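Local coordinates for protein dihydropteroate synthase (PDB 6UCZ) that probably catalyses the condensation of p-aminobenzoate with 6-hydroxymethyl-7,8-dihydropterin pyrophosphate to give 7,8-dihydropteroate, a step of folate synthesis, at residues A[86-98]-A[113-127]. Numbering follows the deposited sequence.
With PMM (pterin-6-yl-methyl-monophosphate), chain C.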
ATOM      1  N   GLN A  86      -4.838  16.412  -9.188  1.00 43.72           N
ATOM      2  CA  GLN A  86      -5.753  15.939  -8.152  1.00 41.05           C
ATOM      3  C   GLN A  86      -7.198  15.964  -8.638  1.00 43.47           C
ATOM      4  O   GLN A  86      -7.998  15.096  -8.262  1.00 40.59           O
ATOM      5  CB  GLN A  86      -5.607  16.791  -6.887  1.00 46.09           C
ATOM      6  CG  GLN A  86      -6.456  16.345  -5.691  1.00 49.29           C
ATOM      7  CD  GLN A  86      -7.905  16.840  -5.754  1.00 53.46           C
ATOM      8  OE1 GLN A  86      -8.182  17.909  -6.306  1.00 50.32           O
ATOM      9  NE2 GLN A  86      -8.837  16.044  -5.215  1.00 46.36           N
ATOM     10  N   GLU A  87      -7.556  16.958  -9.457  1.00 49.44           N
ATOM     11  CA  GLU A  87      -8.932  17.068  -9.937  1.00 55.87           C
ATOM     12  C   GLU A  87      -9.274  15.934 -10.898  1.00 58.10           C
ATOM     13  O   GLU A  87     -10.362  15.349 -10.825  1.00 50.01           O
ATOM     14  CB  GLU A  87      -9.164  18.420 -10.613  1.00 50.81           C
ATOM     15  CG  GLU A  87      -9.162  19.629  -9.679  1.00 54.33           C
ATOM     16  CD  GLU A  87      -7.774  20.198  -9.438  1.00 58.17           C
ATOM     17  OE1 GLU A  87      -6.786  19.610  -9.926  1.00 54.42           O
ATOM     18  OE2 GLU A  87      -7.670  21.262  -8.789  1.00 63.03           O
ATOM     19  N   GLU A  88      -8.376  15.640 -11.839  1.00 47.20           N
ATOM     20  CA  GLU A  88      -8.583  14.491 -12.712  1.00 47.11           C
ATOM     21  C   GLU A  88      -8.632  13.205 -11.901  1.00 51.47           C
ATOM     22  O   GLU A  88      -9.462  12.325 -12.163  1.00 47.56           O
ATOM     23  CB  GLU A  88      -7.492  14.451 -13.774  1.00 48.88           C
ATOM     24  CG  GLU A  88      -7.628  15.609 -14.737  1.00 60.19           C
ATOM     25  CD  GLU A  88      -6.365  15.894 -15.520  1.00 64.85           C
ATOM     26  OE1 GLU A  88      -5.330  15.241 -15.245  1.00 60.14           O
ATOM     27  OE2 GLU A  88      -6.412  16.789 -16.398  1.00 68.02           O
ATOM     28  N   GLU A  89      -7.752  13.081 -10.907  1.00 49.20           N
ATOM     29  CA  GLU A  89      -7.765  11.904 -10.047  1.00 42.68           C
ATOM     30  C   GLU A  89      -9.132  11.717  -9.404  1.00 44.86           C
ATOM     31  O   GLU A  89      -9.698  10.617  -9.423  1.00 37.23           O
ATOM     32  CB  GLU A  89      -6.696  12.041  -8.967  1.00 41.79           C
ATOM     33  CG  GLU A  89      -6.660  10.880  -7.984  1.00 33.02           C
ATOM     34  CD  GLU A  89      -5.793  11.185  -6.775  1.00 39.26           C
ATOM     35  OE1 GLU A  89      -5.798  12.351  -6.334  1.00 36.99           O
ATOM     36  OE2 GLU A  89      -5.108  10.267  -6.266  1.00 37.13           O
ATOM     37  N   TRP A  90      -9.698  12.802  -8.861  1.00 38.65           N
ATOM     38  CA  TRP A  90     -10.965  12.696  -8.149  1.00 39.58           C
ATOM     39  C   TRP A  90     -12.126  12.388  -9.086  1.00 44.22           C
ATOM     40  O   TRP A  90     -13.038  11.646  -8.711  1.00 43.94           O
ATOM     41  CB  TRP A  90     -11.263  13.980  -7.361  1.00 43.67           C
ATOM     42  CG  TRP A  90     -12.524  13.814  -6.565  1.00 41.60           C
ATOM     43  CD1 TRP A  90     -13.689  14.521  -6.707  1.00 42.88           C
ATOM     44  CD2 TRP A  90     -12.783  12.811  -5.568  1.00 37.87           C
ATOM     45  NE1 TRP A  90     -14.640  14.045  -5.829  1.00 45.02           N
ATOM     46  CE2 TRP A  90     -14.109  12.994  -5.124  1.00 42.26           C
ATOM     47  CE3 TRP A  90     -12.010  11.793  -4.988  1.00 35.00           C
ATOM     48  CZ2 TRP A  90     -14.681  12.196  -4.133  1.00 42.78           C
ATOM     49  CZ3 TRP A  90     -12.583  10.998  -4.006  1.00 33.99           C
ATOM     50  CH2 TRP A  90     -13.907  11.206  -3.590  1.00 37.61           C
ATOM     51  N   SER A  91     -12.120  12.944 -10.303  1.00 43.10           N
ATOM     52  CA  SER A  91     -13.207  12.641 -11.232  1.00 49.38           C
ATOM     53  C   SER A  91     -13.246  11.157 -11.605  1.00 51.11           C
ATOM     54  O   SER A  91     -14.320  10.630 -11.916  1.00 56.57           O
ATOM     55  CB  SER A  91     -13.112  13.524 -12.482  1.00 50.30           C
ATOM     56  OG  SER A  91     -12.067  13.115 -13.338  1.00 63.69           O
ATOM     57  N   ARG A  92     -12.104  10.460 -11.571  1.00 41.90           N
ATOM     58  CA  ARG A  92     -12.143   9.021 -11.821  1.00 54.11           C
ATOM     59  C   ARG A  92     -12.704   8.265 -10.628  1.00 54.76           C
ATOM     60  O   ARG A  92     -13.369   7.239 -10.803  1.00 69.31           O
ATOM     61  CB  ARG A  92     -10.753   8.463 -12.142  1.00 47.15           C
ATOM     62  CG  ARG A  92     -10.094   8.961 -13.414  1.00 54.07           C
ATOM     63  CD  ARG A  92      -8.639   8.487 -13.441  1.00 55.97           C
ATOM     64  NE  ARG A  92      -7.942   8.846 -14.673  1.00 63.81           N
ATOM     65  CZ  ARG A  92      -6.734   8.397 -15.010  1.00 64.91           C
ATOM     66  NH1 ARG A  92      -6.184   8.775 -16.157  1.00 62.84           N
ATOM     67  NH2 ARG A  92      -6.075   7.573 -14.204  1.00 64.51           N
ATOM     68  N   LEU A  93     -12.484   8.775  -9.418  1.00 45.84           N
ATOM     69  CA  LEU A  93     -12.847   8.052  -8.210  1.00 42.93           C
ATOM     70  C   LEU A  93     -14.298   8.279  -7.796  1.00 51.98           C
ATOM     71  O   LEU A  93     -14.924   7.360  -7.252  1.00 50.45           O
ATOM     72  CB  LEU A  93     -11.916   8.464  -7.062  1.00 35.10           C
ATOM     73  CG  LEU A  93     -10.427   8.119  -7.220  1.00 44.18           C
ATOM     74  CD1 LEU A  93      -9.552   8.933  -6.263  1.00 34.83           C
ATOM     75  CD2 LEU A  93     -10.192   6.631  -7.036  1.00 37.77           C
ATOM     76  N   LYS A  94     -14.849   9.478  -8.037  1.00 47.23           N
ATOM     77  CA  LYS A  94     -16.131   9.838  -7.437  1.00 44.14           C
ATOM     78  C   LYS A  94     -17.284   9.025  -8.020  1.00 51.56           C
ATOM     79  O   LYS A  94     -18.336   8.918  -7.381  1.00 61.49           O
ATOM     80  CB  LYS A  94     -16.414  11.343  -7.586  1.00 45.91           C
ATOM     81  CG  LYS A  94     -16.746  11.814  -8.996  1.00 47.82           C
ATOM     82  CD  LYS A  94     -17.153  13.284  -9.005  1.00 53.49           C
ATOM     83  CE  LYS A  94     -17.343  13.800 -10.420  1.00 52.63           C
ATOM     84  NZ  LYS A  94     -17.859  15.195 -10.437  1.00 56.08           N
ATOM     85  N   GLU A  95     -17.115   8.457  -9.215  1.00 47.55           N
ATOM     86  CA  GLU A  95     -18.176   7.655  -9.813  1.00 56.28           C
ATOM     87  C   GLU A  95     -18.214   6.239  -9.244  1.00 56.68           C
ATOM     88  O   GLU A  95     -19.271   5.600  -9.247  1.00 56.96           O
ATOM     89  CB  GLU A  95     -17.979   7.580 -11.329  1.00 63.62           C
ATOM     90  CG  GLU A  95     -17.981   8.917 -12.050  1.00 77.29           C
ATOM     91  CD  GLU A  95     -19.330   9.602 -12.027  1.00 85.84           C
ATOM     92  OE1 GLU A  95     -20.363   8.903 -11.903  1.00 89.56           O
ATOM     93  OE2 GLU A  95     -19.356  10.846 -12.141  1.00 92.07           O
ATOM     94  N   VAL A  96     -17.086   5.734  -8.750  1.00 46.99           N
ATOM     95  CA  VAL A  96     -17.002   4.355  -8.308  1.00 53.68           C
ATOM     96  C   VAL A  96     -16.928   4.229  -6.792  1.00 53.21           C
ATOM     97  O   VAL A  96     -17.409   3.232  -6.241  1.00 51.49           O
ATOM     98  CB  VAL A  96     -15.793   3.656  -8.965  1.00 51.05           C
ATOM     99  CG1 VAL A  96     -15.820   3.861 -10.453  1.00 54.43           C
ATOM    100  CG2 VAL A  96     -14.487   4.193  -8.393  1.00 42.35           C
ATOM    101  N   LEU A  97     -16.361   5.218  -6.109  1.00 46.92           N
ATOM    102  CA  LEU A  97     -16.066   5.073  -4.688  1.00 45.43           C
ATOM    103  C   LEU A  97     -17.313   4.926  -3.814  1.00 50.24           C
ATOM    104  O   LEU A  97     -17.267   4.128  -2.861  1.00 49.33           O
ATOM    105  CB  LEU A  97     -15.185   6.255  -4.261  1.00 46.52           C
ATOM    106  CG  LEU A  97     -14.205   6.126  -3.097  1.00 42.89           C
ATOM    107  CD1 LEU A  97     -13.343   4.873  -3.257  1.00 33.38           C
ATOM    108  CD2 LEU A  97     -13.307   7.370  -3.049  1.00 39.28           C
ATOM    109  N   PRO A  98     -18.427   5.639  -4.045  1.00 43.88           N
ATOM    110  CA  PRO A  98     -19.614   5.389  -3.207  1.00 51.10           C
ATOM    111  C   PRO A  98     -20.124   3.955  -3.275  1.00 51.36           C
ATOM    112  O   PRO A  98     -20.462   3.379  -2.234  1.00 49.79           O
ATOM    113  CB  PRO A  98     -20.645   6.387  -3.753  1.00 55.23           C
ATOM    114  CG  PRO A  98     -19.855   7.475  -4.355  1.00 43.35           C
ATOM    115  CD  PRO A  98     -18.653   6.772  -4.959  1.00 46.92           C
ATOM    116  N   ILE A 113      -7.981   4.538   0.380  1.00 30.78           N
ATOM    117  CA  ILE A 113      -7.788   5.440  -0.754  1.00 30.61           C
ATOM    118  C   ILE A 113      -6.294   5.583  -1.008  1.00 26.20           C
ATOM    119  O   ILE A 113      -5.548   6.066  -0.148  1.00 29.34           O
ATOM    120  CB  ILE A 113      -8.475   6.807  -0.536  1.00 32.22           C
ATOM    121  CG1 ILE A 113      -8.196   7.753  -1.717  1.00 27.27           C
ATOM    122  CG2 ILE A 113      -8.068   7.474   0.779  1.00 29.74           C
ATOM    123  CD1 ILE A 113      -8.692   7.243  -3.046  1.00 27.13           C
ATOM    124  N   ASP A 114      -5.848   5.122  -2.174  1.00 23.55           N
ATOM    125  CA  ASP A 114      -4.432   5.171  -2.536  1.00 24.54           C
ATOM    126  C   ASP A 114      -4.225   6.486  -3.273  1.00 30.39           C
ATOM    127  O   ASP A 114      -4.589   6.616  -4.443  1.00 27.10           O
ATOM    128  CB  ASP A 114      -4.041   3.966  -3.388  1.00 25.79           C
ATOM    129  CG  ASP A 114      -2.559   3.924  -3.721  1.00 38.55           C
ATOM    130  OD1 ASP A 114      -1.825   4.923  -3.510  1.00 35.77           O
ATOM    131  OD2 ASP A 114      -2.113   2.855  -4.187  1.00 37.30           O
ATOM    132  N   THR A 115      -3.679   7.479  -2.573  1.00 26.56           N
ATOM    133  CA  THR A 115      -3.489   8.794  -3.164  1.00 27.81           C
ATOM    134  C   THR A 115      -2.311   9.468  -2.486  1.00 32.69           C
ATOM    135  O   THR A 115      -1.988   9.180  -1.331  1.00 35.71           O
ATOM    136  CB  THR A 115      -4.745   9.667  -3.032  1.00 31.64           C
ATOM    137  OG1 THR A 115      -4.516  10.941  -3.634  1.00 31.66           O
ATOM    138  CG2 THR A 115      -5.100   9.885  -1.565  1.00 33.41           C
ATOM    139  N   ARG A 116      -1.668  10.368  -3.218  1.00 36.16           N
ATOM    140  CA  ARG A 116      -0.697  11.274  -2.632  1.00 29.60           C
ATOM    141  C   ARG A 116      -1.281  12.653  -2.321  1.00 34.70           C
ATOM    142  O   ARG A 116      -0.573  13.485  -1.751  1.00 32.35           O
ATOM    143  CB  ARG A 116       0.511  11.415  -3.563  1.00 32.49           C
ATOM    144  CG  ARG A 116       0.276  12.331  -4.749  1.00 44.77           C
ATOM    145  CD  ARG A 116       1.464  12.303  -5.671  1.00 53.88           C
ATOM    146  NE  ARG A 116       1.514  11.028  -6.379  1.00 67.20           N
ATOM    147  CZ  ARG A 116       2.224  10.802  -7.480  1.00 80.73           C
ATOM    148  NH1 ARG A 116       2.945  11.777  -8.022  1.00 85.77           N
ATOM    149  NH2 ARG A 116       2.200   9.598  -8.041  1.00 83.69           N
ATOM    150  N   ASN A 117      -2.552  12.904  -2.652  1.00 41.02           N
ATOM    151  CA  ASN A 117      -3.168  14.236  -2.562  1.00 37.29           C
ATOM    152  C   ASN A 117      -4.112  14.320  -1.368  1.00 34.72           C
ATOM    153  O   ASN A 117      -5.068  13.542  -1.274  1.00 31.98           O
ATOM    154  CB  ASN A 117      -3.941  14.565  -3.839  1.00 36.27           C
ATOM    155  CG  ASN A 117      -3.054  14.641  -5.061  1.00 38.71           C
ATOM    156  OD1 ASN A 117      -2.020  15.292  -5.036  1.00 41.09           O
ATOM    157  ND2 ASN A 117      -3.455  13.978  -6.139  1.00 35.04           N
ATOM    158  N   ALA A 118      -3.879  15.303  -0.491  1.00 34.04           N
ATOM    159  CA  ALA A 118      -4.700  15.434   0.712  1.00 43.93           C
ATOM    160  C   ALA A 118      -6.169  15.687   0.376  1.00 41.35           C
ATOM    161  O   ALA A 118      -7.062  15.168   1.055  1.00 43.95           O
ATOM    162  CB  ALA A 118      -4.157  16.555   1.600  1.00 49.69           C
ATOM    163  N   LYS A 119      -6.443  16.477  -0.665  1.00 44.24           N
ATOM    164  CA  LYS A 119      -7.830  16.760  -1.032  1.00 43.18           C
ATOM    165  C   LYS A 119      -8.567  15.495  -1.441  1.00 44.90           C
ATOM    166  O   LYS A 119      -9.732  15.299  -1.078  1.00 39.06           O
ATOM    167  CB  LYS A 119      -7.882  17.780  -2.167  1.00 44.01           C
ATOM    168  CG  LYS A 119      -9.296  18.221  -2.558  1.00 50.80           C
ATOM    169  CD  LYS A 119     -10.158  18.619  -1.366  1.00 58.73           C
ATOM    170  CE  LYS A 119      -9.925  20.058  -0.953  1.00 67.71           C
ATOM    171  NZ  LYS A 119     -11.124  20.618  -0.261  1.00 77.60           N
ATOM    172  N   THR A 120      -7.902  14.623  -2.198  1.00 40.52           N
ATOM    173  CA  THR A 120      -8.534  13.364  -2.567  1.00 43.51           C
ATOM    174  C   THR A 120      -8.796  12.508  -1.337  1.00 38.68           C
ATOM    175  O   THR A 120      -9.879  11.928  -1.198  1.00 36.17           O
ATOM    176  CB  THR A 120      -7.669  12.630  -3.589  1.00 37.48           C
ATOM    177  OG1 THR A 120      -7.757  13.317  -4.847  1.00 39.19           O
ATOM    178  CG2 THR A 120      -8.117  11.171  -3.745  1.00 34.57           C
ATOM    179  N   ALA A 121      -7.830  12.443  -0.415  1.00 41.61           N
ATOM    180  CA  ALA A 121      -8.057  11.704   0.821  1.00 37.68           C
ATOM    181  C   ALA A 121      -9.232  12.286   1.589  1.00 42.55           C
ATOM    182  O   ALA A 121     -10.071  11.541   2.103  1.00 45.53           O
ATOM    183  CB  ALA A 121      -6.798  11.706   1.687  1.00 35.69           C
ATOM    184  N   GLU A 122      -9.325  13.624   1.644  1.00 34.32           N
ATOM    185  CA  GLU A 122     -10.420  14.271   2.355  1.00 36.19           C
ATOM    186  C   GLU A 122     -11.768  13.945   1.722  1.00 41.90           C
ATOM    187  O   GLU A 122     -12.748  13.675   2.428  1.00 40.06           O
ATOM    188  CB  GLU A 122     -10.191  15.787   2.379  1.00 38.62           C
ATOM    189  CG  GLU A 122     -11.313  16.586   2.984  1.00 41.70           C
ATOM    190  CD  GLU A 122     -11.037  18.068   2.935  1.00 57.29           C
ATOM    191  OE1 GLU A 122     -10.477  18.531   1.920  1.00 55.87           O
ATOM    192  OE2 GLU A 122     -11.367  18.764   3.912  1.00 66.11           O
ATOM    193  N   LEU A 123     -11.849  13.991   0.389  1.00 40.74           N
ATOM    194  CA  LEU A 123     -13.114  13.685  -0.268  1.00 37.75           C
ATOM    195  C   LEU A 123     -13.479  12.220  -0.082  1.00 42.46           C
ATOM    196  O   LEU A 123     -14.640  11.887   0.196  1.00 37.82           O
ATOM    197  CB  LEU A 123     -13.035  14.048  -1.748  1.00 47.73           C
ATOM    198  CG  LEU A 123     -13.051  15.559  -2.022  1.00 48.08           C
ATOM    199  CD1 LEU A 123     -12.888  15.848  -3.502  1.00 56.43           C
ATOM    200  CD2 LEU A 123     -14.325  16.204  -1.481  1.00 53.96           C
ATOM    201  N   ALA A 124     -12.490  11.333  -0.203  1.00 41.04           N
ATOM    202  CA  ALA A 124     -12.746   9.915  -0.005  1.00 40.00           C
ATOM    203  C   ALA A 124     -13.173   9.643   1.429  1.00 37.48           C
ATOM    204  O   ALA A 124     -14.092   8.851   1.672  1.00 38.48           O
ATOM    205  CB  ALA A 124     -11.494   9.105  -0.368  1.00 29.47           C
ATOM    206  N   LEU A 125     -12.541  10.324   2.390  1.00 34.85           N
ATOM    207  CA  LEU A 125     -12.910  10.148   3.791  1.00 36.61           C
ATOM    208  C   LEU A 125     -14.345  10.592   4.042  1.00 46.83           C
ATOM    209  O   LEU A 125     -15.075   9.947   4.808  1.00 46.07           O
ATOM    210  CB  LEU A 125     -11.934  10.908   4.690  1.00 37.01           C
ATOM    211  CG  LEU A 125     -10.573  10.212   4.826  1.00 34.46           C
ATOM    212  CD1 LEU A 125      -9.508  11.139   5.400  1.00 32.94           C
ATOM    213  CD2 LEU A 125     -10.722   8.975   5.687  1.00 33.29           C
ATOM    214  N   LYS A 126     -14.773  11.685   3.400  1.00 40.36           N
ATOM    215  CA  LYS A 126     -16.170  12.089   3.529  1.00 45.28           C
ATOM    216  C   LYS A 126     -17.107  11.025   2.974  1.00 47.81           C
ATOM    217  O   LYS A 126     -18.212  10.844   3.494  1.00 49.25           O
ATOM    218  CB  LYS A 126     -16.416  13.430   2.839  1.00 52.04           C
ATOM    219  CG  LYS A 126     -15.947  14.627   3.643  1.00 58.66           C
ATOM    220  CD  LYS A 126     -15.838  15.880   2.790  1.00 63.23           C
ATOM    221  CE  LYS A 126     -15.242  17.018   3.595  1.00 69.28           C
ATOM    222  NZ  LYS A 126     -14.907  18.196   2.743  1.00 79.15           N
ATOM    223  N   LEU A 127     -16.676  10.279   1.951  1.00 41.51           N
ATOM    224  CA  LEU A 127     -17.530   9.215   1.439  1.00 47.28           C
ATOM    225  C   LEU A 127     -17.554   8.003   2.361  1.00 48.19           C
ATOM    226  O   LEU A 127     -18.476   7.182   2.266  1.00 52.15           O
ATOM    227  CB  LEU A 127     -17.083   8.793   0.038  1.00 47.62           C
ATOM    228  CG  LEU A 127     -17.330   9.800  -1.078  1.00 47.00           C
ATOM    229  CD1 LEU A 127     -16.873   9.227  -2.411  1.00 43.67           C
ATOM    230  CD2 LEU A 127     -18.817  10.189  -1.106  1.00 45.76           C
TER
HETATM  231  N5  PMM C 301       2.757   0.304  -4.697  1.00 23.60           N
HETATM  232  C6  PMM C 301       2.063   0.911  -5.665  1.00 27.14           C
HETATM  233  C7  PMM C 301       1.023   1.771  -5.365  1.00 21.05           C
HETATM  234  N8  PMM C 301       0.636   2.078  -4.122  1.00 23.12           N
HETATM  235  N1  PMM C 301       0.920   1.769  -1.880  1.00 21.58           N
HETATM  236  C2  PMM C 301       1.577   1.208  -0.872  1.00 23.88           C
HETATM  237  N2  PMM C 301       1.233   1.496   0.388  1.00 21.81           N
HETATM  238  N3  PMM C 301       2.623   0.342  -1.050  1.00 19.77           N
HETATM  239  C4  PMM C 301       3.131  -0.043  -2.269  1.00 21.14           C
HETATM  240  O4  PMM C 301       4.093  -0.807  -2.347  1.00 28.24           O
HETATM  241  C4A PMM C 301       2.428   0.560  -3.421  1.00 22.95           C
HETATM  242  C8A PMM C 301       1.336   1.465  -3.160  1.00 22.85           C
HETATM  243  C9  PMM C 301       2.526   0.642  -7.075  1.00 33.17           C
HETATM  244  O10 PMM C 301       2.190  -0.714  -7.435  1.00 46.55           O
HETATM  245  PA  PMM C 301       1.021  -1.066  -8.497  1.00 48.26           P
HETATM  246  O1P PMM C 301       1.169  -2.578  -8.734  1.00 53.73           O
HETATM  247  O2P PMM C 301       1.368  -0.374  -9.808  1.00 53.51           O
HETATM  248  O3P PMM C 301      -0.310  -0.671  -7.949  1.00 45.81           O
HETATM  249  O   HOH W   1      -5.904   7.621  -6.424  1.00 31.67           O
HETATM  250  O   HOH W   2      -2.370  10.215  -6.121  1.00 36.46           O
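Glu89 reaches from helix 86-93 to Thr115, Asn117 and Thr120, which lie at the end of strand 110-115 and the start of helix 118-127. These elements belong to the TIM barrel of dihydropteroate synthase, in which neighbouring helices pack side by side outside the parallel strands; here the helix axes run 25° apart. A carboxylate suits this buried place because it can accept from several donors at once. Its OE1 is gripped from opposite faces of the carboxylate plane, by Thr120 OG1 at 2.6 Å and by Asn117 ND2 at 2.9 Å, the latter nearly straight at 170°. Its OE2 takes the hydroxyl of Thr115 on the syn side (OG1 to OE2 2.8 Å), and a water that donates to OE2 accepts from the backbone N of Arg116. So many donors probably favour the ionised carboxylate. With CG anti to the backbone N (chi1 178°), the chain, extended beyond CG, carries the carboxylate across to them.

Thr120 is a knob among Gln86, Glu89, Trp90 and Leu93: its OG1, which donates to Glu89, accepts from Gln86 NE2 at 3.0 Å, while its methyl CG2 lies against Leu93 CD1, which in turn meets Ile113 CD1. The next residue after Glu89, Trp90, is itself a knob among Thr120, Leu123, Ala124 and Leu127; its broad, flat indole covers several residues of helix 118-127 at once, with Leu127 CD1 at the ring edge.

Thr115 OG1, while donating to Glu89, accepts from Asn117 N in an ST turn that ties the strand end to Asn117. Its strand neighbour Asp114 brings OD2 to N8 of the bound pterin at 2.9 Å and is held by Gln135 and Arg274. Over the indole, Leu123 CD1 makes a CH-pi contact, 3.4 Å from the centroid of Trp90's five-membered ring.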